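Local structure of internalin (4FMZ) at residues 316-319 and 320-323; 248-251 and 252-255; 115-118 and 119-122. The protein is a leucine-rich-repeat internalin of Listeria monocytogenes that probably takes part in adhesion to, or invasion of, host cells. One frame throughout, in Å; residues are numbered along the deposited sequence.

Each contact is the bend by which a segment leaves its short parallel strand and turns into the loop of a leucine-rich repeat. Contacts 2 and 3 are buried, whereas contact 1, nearer the C-terminal end, is a surface contact. Contacts 1 and 2 have centres about 16 Å apart; contact 3 lies about 41 and 30 Å from them, centre to centre. All three share an isoleucine whose CD1 packs on a hydrophobic residue at the strand exit. Their polar chemistry differs: Asn321 and Asn253 donate to the carbonyl at that exit, while contact 3 brings the carboxylate of Asp120 against it. Asparagines of the following turn donate to this carbonyl in contacts 2 and 3, ethanediol in contact 1.

Contact 1: 316-319 and 320-323; sequences LFLS and QNHI. With EDO (1,2-ethanediol), chain G.
Asn321 holds the bend closed by a side-chain to backbone hydrogen bond: ND2 lies 2.8 Å from Leu318 O, with an N-H...O angle of 165°. The acceptor lies in the amide plane of Asn321, but the donor stands 55° out of the Leu318 carbonyl plane, so the bond is straight at the nitrogen and oblique at the oxygen. With CG anti to the carbonyl carbon (chi1 -82°), the amide folds back toward Leu318 O. ND2 also donates to Leu294 O, and OD1 accepts from Leu299 N; bonds at both ends thus fix the amide's rotation.

A second donor reaches the same oxygen: O1 of a bound 1,2-ethanediol, probably from the crystallisation liquor, lies 2.6 Å from Leu318 O. The same O1 is 3.6 Å from Ile323 CD1.

Apolar contact is light. Ile323 CD1 reaches back across the bend to Leu318 CB, 4.2 Å away. At the apex Gln320 takes a left-handed backbone conformation and its OE1 is hydrogen-bonded to Asn296 ND2, while Ser319 OG bonds to Asp339 OD2.

The bend follows strand 315-317, which lies between strands 291-293 and 337-338 and is hydrogen-bonded through Phe317 to Leu292 and Leu294 and through Leu316 to Ser337. Helix 304-308 covers the hydrophobic side, with Ile307 against Leu318 and Met304 against Ile323.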
loop_
_atom_site.group_PDB
_atom_site.type_symbol
_atom_site.label_atom_id
_atom_site.label_comp_id
_atom_site.label_asym_id
_atom_site.label_seq_id
_atom_site.Cartn_x
_atom_site.Cartn_y
_atom_site.Cartn_z
ATOM N N LEU A 316 -7.643 3.613 -25.009
ATOM C CA LEU A 316 -7.237 4.957 -25.402
ATOM C C LEU A 316 -8.271 5.985 -24.973
ATOM O O LEU A 316 -9.416 5.952 -25.438
ATOM C CB LEU A 316 -6.978 5.036 -26.916
ATOM C CG LEU A 316 -6.655 6.417 -27.493
ATOM C CD1 LEU A 316 -5.293 6.955 -26.984
ATOM C CD2 LEU A 316 -6.701 6.379 -28.980
ATOM N N PHE A 317 -7.870 6.879 -24.069
ATOM C CA PHE A 317 -8.735 7.966 -23.615
ATOM C C PHE A 317 -8.249 9.280 -24.217
ATOM O O PHE A 317 -7.058 9.612 -24.129
ATOM C CB PHE A 317 -8.808 8.042 -22.083
ATOM C CG PHE A 317 -9.766 7.069 -21.413
ATOM C CD1 PHE A 317 -9.958 5.782 -21.921
ATOM C CD2 PHE A 317 -10.417 7.414 -20.238
ATOM C CE1 PHE A 317 -10.845 4.883 -21.303
ATOM C CE2 PHE A 317 -11.273 6.502 -19.599
ATOM C CZ PHE A 317 -11.470 5.239 -20.127
ATOM N N LEU A 318 -9.161 10.000 -24.885
ATOM C CA LEU A 318 -8.833 11.261 -25.547
ATOM C C LEU A 318 -9.914 12.315 -25.388
ATOM O O LEU A 318 -9.779 13.375 -25.984
ATOM C CB LEU A 318 -8.598 11.030 -27.052
ATOM C CG LEU A 318 -7.280 10.413 -27.475
ATOM C CD1 LEU A 318 -7.331 10.012 -28.913
ATOM C CD2 LEU A 318 -6.114 11.362 -27.230
ATOM N N SER A 319 -10.982 12.053 -24.616
ATOM C CA SER A 319 -12.078 13.026 -24.509
ATOM C C SER A 319 -11.622 14.366 -23.929
ATOM O O SER A 319 -10.650 14.427 -23.192
ATOM C CB SER A 319 -13.231 12.467 -23.682
ATOM O OG SER A 319 -12.928 12.374 -22.301
ATOM N N GLN A 320 -12.321 15.442 -24.317
ATOM C CA GLN A 320 -12.144 16.816 -23.842
ATOM C C GLN A 320 -10.714 17.378 -24.053
ATOM O O GLN A 320 -10.065 17.916 -23.145
ATOM C CB GLN A 320 -12.617 16.975 -22.390
ATOM C CG GLN A 320 -14.127 16.655 -22.252
ATOM C CD GLN A 320 -14.758 17.202 -20.997
ATOM O OE1 GLN A 320 -14.172 17.185 -19.915
ATOM N NE2 GLN A 320 -16.017 17.610 -21.095
ATOM N N ASN A 321 -10.270 17.271 -25.302
ATOM C CA ASN A 321 -9.087 17.914 -25.876
ATOM C C ASN A 321 -9.683 18.918 -26.876
ATOM O O ASN A 321 -10.767 19.440 -26.592
ATOM C CB ASN A 321 -8.162 16.870 -26.530
ATOM C CG ASN A 321 -7.279 16.172 -25.538
ATOM O OD1 ASN A 321 -6.278 16.718 -25.099
ATOM N ND2 ASN A 321 -7.614 14.945 -25.180
ATOM N N HIS A 322 -9.107 19.085 -28.078
ATOM C CA HIS A 322 -9.672 19.937 -29.157
ATOM C C HIS A 322 -9.684 19.128 -30.472
ATOM O O HIS A 322 -9.351 19.665 -31.525
ATOM C CB HIS A 322 -8.860 21.260 -29.337
ATOM C CG HIS A 322 -8.514 21.941 -28.059
ATOM N ND1 HIS A 322 -9.489 22.514 -27.259
ATOM C CD2 HIS A 322 -7.311 22.091 -27.459
ATOM C CE1 HIS A 322 -8.852 22.970 -26.191
ATOM N NE2 HIS A 322 -7.542 22.755 -26.274
ATOM N N ILE A 323 -10.021 17.829 -30.402
ATOM C CA ILE A 323 -9.969 16.948 -31.575
ATOM C C ILE A 323 -11.318 16.900 -32.264
ATOM O O ILE A 323 -12.336 16.676 -31.604
ATOM C CB ILE A 323 -9.478 15.533 -31.170
ATOM C CG1 ILE A 323 -8.128 15.610 -30.435
ATOM C CG2 ILE A 323 -9.403 14.565 -32.368
ATOM C CD1 ILE A 323 -7.978 14.497 -29.350
HETATM C C1 EDO G . -11.443 12.706 -28.866
HETATM O O1 EDO G . -11.304 13.871 -28.059
HETATM C C2 EDO G . -12.568 12.965 -29.875
HETATM O O2 EDO G . -13.708 13.401 -29.149
#

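Contact 2: 248-251 and 252-255; sequences LEIG and TNQI
Thr252, at the apex of the bend, adopts a left-handed backbone conformation, which bends the chain as it leaves the strand and places the next residue, Asn253, to reach back to Ile250. The exposed side chain of Thr252 lies near a bound 1,2-ethanediol.

Asn253 turns inward. Its ND2 donates to Ile250 O over 3.0 Å with an N-H...O angle of 167°. The oxygen is close to the Asn253 amide plane, yet the donor sits 71° out of the Ile250 carbonyl plane, so it approaches from above. ND2 also rests 3.4 Å from Ile250 CG1. A second bond, to Ile228 O, and one from Ile233 N to OD1 pin the buried amide at both ends.

Ile255 completes the segment by reaching back with CD1, 3.7 Å from Ile250 CG1 and 4.0 Å from Ile250 CG2. The two side chains cross at about a right angle. The first torsion of Ile250 (chi1 -163°) sets CG1 beside the carbonyl carbon, on the side where Asn253 ND2 and Ile255 CD1 approach.

The next turn is tied on by Asn275, whose ND2 donates to Ile250 O and whose OD1 accepts from Ile255 N. Strand 247-249 runs between strands 225-227 and 269-271: Leu248 packs on Leu226 and Leu270, and Ile250 continues the hydrophobic layer onto Ile228 and Val272.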
loop_
_atom_site.group_PDB
_atom_site.type_symbol
_atom_site.label_atom_id
_atom_site.label_comp_id
_atom_site.label_asym_id
_atom_site.label_seq_id
_atom_site.Cartn_x
_atom_site.Cartn_y
_atom_site.Cartn_z
ATOM N N LEU A 248 2.928 3.890 -15.527
ATOM C CA LEU A 248 3.094 5.257 -15.053
ATOM C C LEU A 248 1.752 5.990 -15.030
ATOM O O LEU A 248 1.158 6.201 -16.078
ATOM C CB LEU A 248 4.142 6.019 -15.924
ATOM C CG LEU A 248 4.341 7.532 -15.663
ATOM C CD1 LEU A 248 4.755 7.801 -14.211
ATOM C CD2 LEU A 248 5.412 8.108 -16.591
ATOM N N GLU A 249 1.303 6.377 -13.823
ATOM C CA GLU A 249 0.060 7.130 -13.600
ATOM C C GLU A 249 0.419 8.450 -12.975
ATOM O O GLU A 249 0.943 8.470 -11.858
ATOM C CB GLU A 249 -0.929 6.370 -12.694
ATOM C CG GLU A 249 -1.489 5.083 -13.263
ATOM C CD GLU A 249 -2.393 4.297 -12.328
ATOM O OE1 GLU A 249 -2.638 4.746 -11.183
ATOM O OE2 GLU A 249 -2.859 3.217 -12.753
ATOM N N ILE A 250 0.202 9.533 -13.696
ATOM C CA ILE A 250 0.553 10.859 -13.210
ATOM C C ILE A 250 -0.498 11.866 -13.732
ATOM O O ILE A 250 -0.193 13.020 -14.038
ATOM C CB ILE A 250 2.039 11.169 -13.593
ATOM C CG1 ILE A 250 2.642 12.340 -12.791
ATOM C CG2 ILE A 250 2.316 11.202 -15.105
ATOM C CD1 ILE A 250 4.156 12.321 -12.608
ATOM N N GLY A 251 -1.749 11.413 -13.756
ATOM C CA GLY A 251 -2.876 12.240 -14.154
ATOM C C GLY A 251 -3.188 13.269 -13.081
ATOM O O GLY A 251 -2.698 13.155 -11.949
ATOM N N THR A 252 -3.963 14.303 -13.429
ATOM C CA THR A 252 -4.386 15.366 -12.500
ATOM C C THR A 252 -3.140 16.061 -11.830
ATOM O O THR A 252 -3.020 16.174 -10.599
ATOM C CB THR A 252 -5.419 14.826 -11.484
ATOM O OG1 THR A 252 -6.317 13.946 -12.169
ATOM C CG2 THR A 252 -6.223 15.932 -10.825
ATOM N N ASN A 253 -2.217 16.508 -12.671
ATOM C CA ASN A 253 -1.033 17.242 -12.229
ATOM C C ASN A 253 -0.954 18.551 -13.037
ATOM O O ASN A 253 -1.980 18.985 -13.561
ATOM C CB ASN A 253 0.226 16.372 -12.360
ATOM C CG ASN A 253 0.433 15.502 -11.158
ATOM O OD1 ASN A 253 0.780 15.984 -10.091
ATOM N ND2 ASN A 253 0.206 14.205 -11.293
ATOM N N GLN A 254 0.234 19.180 -13.125
ATOM C CA GLN A 254 0.416 20.432 -13.866
ATOM C C GLN A 254 1.493 20.248 -14.947
ATOM O O GLN A 254 2.299 21.135 -15.181
ATOM C CB GLN A 254 0.769 21.575 -12.891
ATOM C CG GLN A 254 -0.395 22.019 -12.000
ATOM C CD GLN A 254 0.043 22.852 -10.818
ATOM O OE1 GLN A 254 0.779 23.838 -10.947
ATOM N NE2 GLN A 254 -0.442 22.499 -9.638
ATOM N N ILE A 255 1.498 19.088 -15.607
ATOM C CA ILE A 255 2.475 18.740 -16.642
ATOM C C ILE A 255 2.071 19.338 -17.991
ATOM O O ILE A 255 0.920 19.180 -18.405
ATOM C CB ILE A 255 2.588 17.188 -16.720
ATOM C CG1 ILE A 255 3.088 16.592 -15.381
ATOM C CG2 ILE A 255 3.439 16.705 -17.917
ATOM C CD1 ILE A 255 2.587 15.178 -15.142
#

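Contact 3: 115-118 and 119-122; sequences LYLN and EDNI
Asn118 and Glu119 form the two central positions of a type II beta turn from Leu117 to Asp120, and with Leu117 they bury the most surface here. Asn118 has a polyproline-like backbone and Glu119 a left-handed one (phi 61°), as expected at these positions. Farther out, Asn118 ND2 and Glu119 OE2 stay 3.6 Å apart with their amide and carboxylate planes inclined by 56°, a loose, oblique approach, too long to be counted as a bond.

Leu117 supplies the apolar half. Ile122 CD1 meets its CB at 3.7 Å and its CD2 at 3.8 Å, crossing the leucine at about a right angle; Ile122 CG1 is anti to its own carbonyl carbon (chi1 -56°), which aims CD1 back across the bend.

Where contacts 1 and 2 have an asparagine, this bend has Asp120, whose side chain offers no N-H to Leu117 O. Its OD2 stands 3.3 Å from Leu117 O, acceptor against acceptor. Such a setting might raise the proton affinity of the carboxylate, though weak hydrogen bonds to OD1 from Asn98 N and Ile100 N may partly offset this. Leu117 O accepts from Asn142 ND2, and Asn142 OD1 accepts from Ile122 N.

This arrangement is characteristic of the leucine-rich-repeat solenoid: a short strand, a tight turn, and a ladder of inward-facing asparagines linking successive coils, in which Asp120 occupies one rung.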
loop_
_atom_site.group_PDB
_atom_site.type_symbol
_atom_site.label_atom_id
_atom_site.label_comp_id
_atom_site.label_asym_id
_atom_site.label_seq_id
_atom_site.Cartn_x
_atom_site.Cartn_y
_atom_site.Cartn_z
ATOM N N LEU A 115 3.130 -7.042 10.246
ATOM C CA LEU A 115 2.189 -6.405 11.162
ATOM C C LEU A 115 1.238 -5.475 10.422
ATOM O O LEU A 115 1.691 -4.495 9.824
ATOM C CB LEU A 115 2.968 -5.641 12.254
ATOM C CG LEU A 115 2.167 -4.755 13.219
ATOM C CD1 LEU A 115 1.262 -5.591 14.159
ATOM C CD2 LEU A 115 3.104 -3.903 14.018
ATOM N N TYR A 116 -0.085 -5.797 10.436
ATOM C CA TYR A 116 -1.099 -4.943 9.784
ATOM C C TYR A 116 -1.978 -4.326 10.852
ATOM O O TYR A 116 -2.556 -5.032 11.683
ATOM C CB TYR A 116 -1.979 -5.678 8.745
ATOM C CG TYR A 116 -1.279 -6.407 7.614
ATOM C CD1 TYR A 116 0.083 -6.238 7.380
ATOM C CD2 TYR A 116 -1.983 -7.259 6.772
ATOM C CE1 TYR A 116 0.736 -6.939 6.367
ATOM C CE2 TYR A 116 -1.343 -7.961 5.752
ATOM C CZ TYR A 116 0.017 -7.794 5.552
ATOM O OH TYR A 116 0.672 -8.515 4.588
ATOM N N LEU A 117 -2.039 -3.004 10.834
ATOM C CA LEU A 117 -2.800 -2.171 11.758
ATOM C C LEU A 117 -3.685 -1.222 10.967
ATOM O O LEU A 117 -4.073 -0.159 11.465
ATOM C CB LEU A 117 -1.812 -1.385 12.640
ATOM C CG LEU A 117 -1.029 -2.201 13.665
ATOM C CD1 LEU A 117 0.187 -1.438 14.130
ATOM C CD2 LEU A 117 -1.906 -2.578 14.841
ATOM N N ASN A 118 -3.990 -1.604 9.724
ATOM C CA ASN A 118 -4.799 -0.801 8.803
ATOM C C ASN A 118 -6.218 -0.608 9.313
ATOM O O ASN A 118 -6.813 -1.530 9.870
ATOM C CB ASN A 118 -4.839 -1.429 7.401
ATOM C CG ASN A 118 -5.370 -2.846 7.400
ATOM O OD1 ASN A 118 -4.748 -3.766 7.931
ATOM N ND2 ASN A 118 -6.559 -3.044 6.872
ATOM N N GLU A 119 -6.752 0.607 9.121
ATOM C CA GLU A 119 -8.110 0.998 9.505
ATOM C C GLU A 119 -8.360 0.873 11.031
ATOM O O GLU A 119 -9.471 0.572 11.462
ATOM C CB GLU A 119 -9.181 0.238 8.687
ATOM C CG GLU A 119 -9.163 0.628 7.218
ATOM C CD GLU A 119 -9.921 -0.282 6.273
ATOM O OE1 GLU A 119 -11.165 -0.146 6.195
ATOM O OE2 GLU A 119 -9.271 -1.097 5.577
ATOM N N ASP A 120 -7.329 1.148 11.834
ATOM C CA ASP A 120 -7.448 1.235 13.280
ATOM C C ASP A 120 -7.469 2.735 13.608
ATOM O O ASP A 120 -7.691 3.527 12.691
ATOM C CB ASP A 120 -6.302 0.458 13.966
ATOM C CG ASP A 120 -6.581 -1.035 14.082
ATOM O OD1 ASP A 120 -7.701 -1.396 14.459
ATOM O OD2 ASP A 120 -5.664 -1.833 13.823
ATOM N N ASN A 121 -7.260 3.152 14.871
ATOM C CA ASN A 121 -7.197 4.589 15.158
ATOM C C ASN A 121 -5.921 4.901 15.958
ATOM O O ASN A 121 -5.970 5.470 17.052
ATOM C CB ASN A 121 -8.462 5.107 15.852
ATOM C CG ASN A 121 -8.557 6.622 15.869
ATOM O OD1 ASN A 121 -7.900 7.334 15.099
ATOM N ND2 ASN A 121 -9.342 7.154 16.783
ATOM N N ILE A 122 -4.770 4.535 15.386
ATOM C CA ILE A 122 -3.479 4.720 16.042
ATOM C C ILE A 122 -2.868 6.072 15.634
ATOM O O ILE A 122 -2.839 6.413 14.452
ATOM C CB ILE A 122 -2.527 3.528 15.732
ATOM C CG1 ILE A 122 -3.160 2.168 16.136
ATOM C CG2 ILE A 122 -1.162 3.701 16.425
ATOM C CD1 ILE A 122 -2.813 1.067 15.202
#